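Local coordinates for Serine/threonine-protein kinase pknE (Mycobacterium tuberculosis, PDB 2H34) that phosphorylates serine and threonine residues of proteins with ATP, as the cytoplasmic catalytic domain of a membrane-bound kinase that probably helps the bacterium survive inside its host, at residues V224-L229 against A250-S255. Sequence-based numbering, arbitrary orientation.
Sequences VLYECL and AIPRPS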
loop_
_atom_site.group_PDB
_atom_site.type_symbol
_atom_site.label_atom_id
_atom_site.label_comp_id
_atom_site.label_asym_id
_atom_site.label_seq_id
_atom_site.Cartn_x
_atom_site.Cartn_y
_atom_site.Cartn_z
ATOM N N VAL A 224 7.093 -0.680 -6.775
ATOM C CA VAL A 224 7.405 0.220 -5.683
ATOM C C VAL A 224 8.872 0.069 -5.256
ATOM O O VAL A 224 9.582 1.073 -5.077
ATOM C CB VAL A 224 6.456 0.034 -4.487
ATOM C CG1 VAL A 224 6.939 0.853 -3.308
ATOM C CG2 VAL A 224 5.055 0.457 -4.857
ATOM N N LEU A 225 9.327 -1.176 -5.117
ATOM C CA LEU A 225 10.718 -1.444 -4.785
ATOM C C LEU A 225 11.627 -0.785 -5.819
ATOM O O LEU A 225 12.551 -0.042 -5.464
ATOM C CB LEU A 225 10.975 -2.950 -4.730
ATOM C CG LEU A 225 12.432 -3.430 -4.592
ATOM C CD1 LEU A 225 13.104 -2.906 -3.328
ATOM C CD2 LEU A 225 12.501 -4.948 -4.646
ATOM N N TYR A 226 11.340 -1.045 -7.097
ATOM C CA TYR A 226 12.070 -0.430 -8.192
ATOM C C TYR A 226 12.237 1.061 -7.978
ATOM O O TYR A 226 13.360 1.580 -7.998
ATOM C CB TYR A 226 11.356 -0.656 -9.514
ATOM C CG TYR A 226 12.138 -0.129 -10.713
ATOM C CD1 TYR A 226 13.169 -0.880 -11.286
ATOM C CD2 TYR A 226 11.852 1.126 -11.264
ATOM C CE1 TYR A 226 13.884 -0.393 -12.374
ATOM C CE2 TYR A 226 12.560 1.615 -12.350
ATOM C CZ TYR A 226 13.567 0.852 -12.899
ATOM O OH TYR A 226 14.269 1.341 -13.965
ATOM N N GLU A 227 11.112 1.739 -7.759
ATOM C CA GLU A 227 11.110 3.187 -7.598
ATOM C C GLU A 227 11.972 3.660 -6.437
ATOM O O GLU A 227 12.665 4.677 -6.563
ATOM C CB GLU A 227 9.693 3.728 -7.452
ATOM C CG GLU A 227 9.652 5.239 -7.579
ATOM C CD GLU A 227 8.254 5.799 -7.704
ATOM O OE1 GLU A 227 7.304 5.014 -7.952
ATOM O OE2 GLU A 227 8.118 7.036 -7.562
ATOM N N CYS A 228 11.931 2.924 -5.327
ATOM C CA CYS A 228 12.740 3.241 -4.153
ATOM C C CYS A 228 14.217 3.207 -4.483
ATOM O O CYS A 228 15.017 3.960 -3.918
ATOM C CB CYS A 228 12.486 2.230 -3.035
ATOM S SG CYS A 228 10.820 2.240 -2.356
ATOM N N LEU A 229 14.569 2.304 -5.392
ATOM C CA LEU A 229 15.956 2.079 -5.755
ATOM C C LEU A 229 16.427 3.140 -6.728
ATOM O O LEU A 229 17.416 3.833 -6.480
ATOM C CB LEU A 229 16.131 0.677 -6.353
ATOM C CG LEU A 229 15.967 -0.490 -5.371
ATOM C CD1 LEU A 229 15.733 -1.812 -6.089
ATOM C CD2 LEU A 229 17.165 -0.587 -4.430
ATOM N N ALA A 250 10.033 -4.524 -22.225
ATOM C CA ALA A 250 11.010 -5.268 -21.447
ATOM C C ALA A 250 11.116 -4.668 -20.051
ATOM O O ALA A 250 11.277 -3.455 -19.899
ATOM C CB ALA A 250 12.348 -5.235 -22.125
ATOM N N ILE A 251 10.999 -5.528 -19.042
ATOM C CA ILE A 251 11.196 -5.172 -17.641
ATOM C C ILE A 251 12.571 -4.517 -17.461
ATOM O O ILE A 251 13.560 -5.030 -17.968
ATOM C CB ILE A 251 11.055 -6.441 -16.736
ATOM C CG1 ILE A 251 9.657 -7.053 -16.886
ATOM C CG2 ILE A 251 11.369 -6.150 -15.241
ATOM C CD1 ILE A 251 9.578 -8.514 -16.473
ATOM N N PRO A 252 12.634 -3.375 -16.745
ATOM C CA PRO A 252 13.884 -2.625 -16.587
ATOM C C PRO A 252 14.865 -3.301 -15.637
ATOM O O PRO A 252 14.445 -4.057 -14.750
ATOM C CB PRO A 252 13.424 -1.300 -15.965
ATOM C CG PRO A 252 11.936 -1.308 -16.036
ATOM C CD PRO A 252 11.526 -2.722 -16.026
ATOM N N ARG A 253 16.153 -3.003 -15.821
ATOM C CA ARG A 253 17.231 -3.526 -14.973
ATOM C C ARG A 253 17.834 -2.426 -14.080
ATOM O O ARG A 253 18.733 -1.705 -14.507
ATOM C CB ARG A 253 18.312 -4.202 -15.834
ATOM N N PRO A 254 17.351 -2.317 -12.820
ATOM C CA PRO A 254 17.647 -1.227 -11.872
ATOM C C PRO A 254 19.125 -0.871 -11.712
ATOM O O PRO A 254 19.458 0.304 -11.534
ATOM C CB PRO A 254 17.096 -1.757 -10.539
ATOM C CG PRO A 254 16.861 -3.207 -10.755
ATOM C CD PRO A 254 16.470 -3.314 -12.193
ATOM N N SER A 255 20.000 -1.867 -11.774
ATOM C CA SER A 255 21.433 -1.614 -11.697
ATOM C C SER A 255 21.951 -0.736 -12.849
ATOM O O SER A 255 22.978 -0.064 -12.710
ATOM C CB SER A 255 22.189 -2.934 -11.653
ATOM O OG SER A 255 21.673 -3.813 -12.627
#
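Tyr-226 O accepts two hydrogen bonds in the last turn of its helix, from Thr-230 OG1 and, weakly, from Leu-229 N at 3.0 Å. The phenol side chain of the same residue spans the gap to Pro-252 and Pro-254, a contact without hydrogen bonds across it. With CG anti to the backbone N (chi1 -175°), the ring reaches out from the helix and brings CZ and OH up to Pro-252 and CE1 between Pro-252 and Pro-254. Pro-252 meets the far end of the phenol: its CB lies 3.4 Å from Tyr-226 OH and comes to 3.7 Å from Tyr-226 CE1, an oblique approach. Pro-254 serves the CE1 side. Its CD sits at the ring edge, in plane, 3.9 Å from Tyr-226 CE1, while its CB comes equally close to the same carbon. The CB atoms of Pro-252 and Pro-254 point toward the helix, whereas that of Arg-253 between them points away. Apolar packing of one aromatic ring against two proline rings thus makes this buried join. Beyond it, Pro-254 also touches Asp-266 and Ile-269 of helix 264-272, and Asp-266 accepts a hydrogen bond from Ser-255 OG. The contact therefore ties helix 217-230, the central F helix of the kinase C-lobe, to the G–H loop, which runs from helix 239-248 to helix 264-272; Val-224 and Cys-228 of helix 217-230 pack on helix 121-128, and Leu-225, Cys-228 and Leu-229 on helix 133-152.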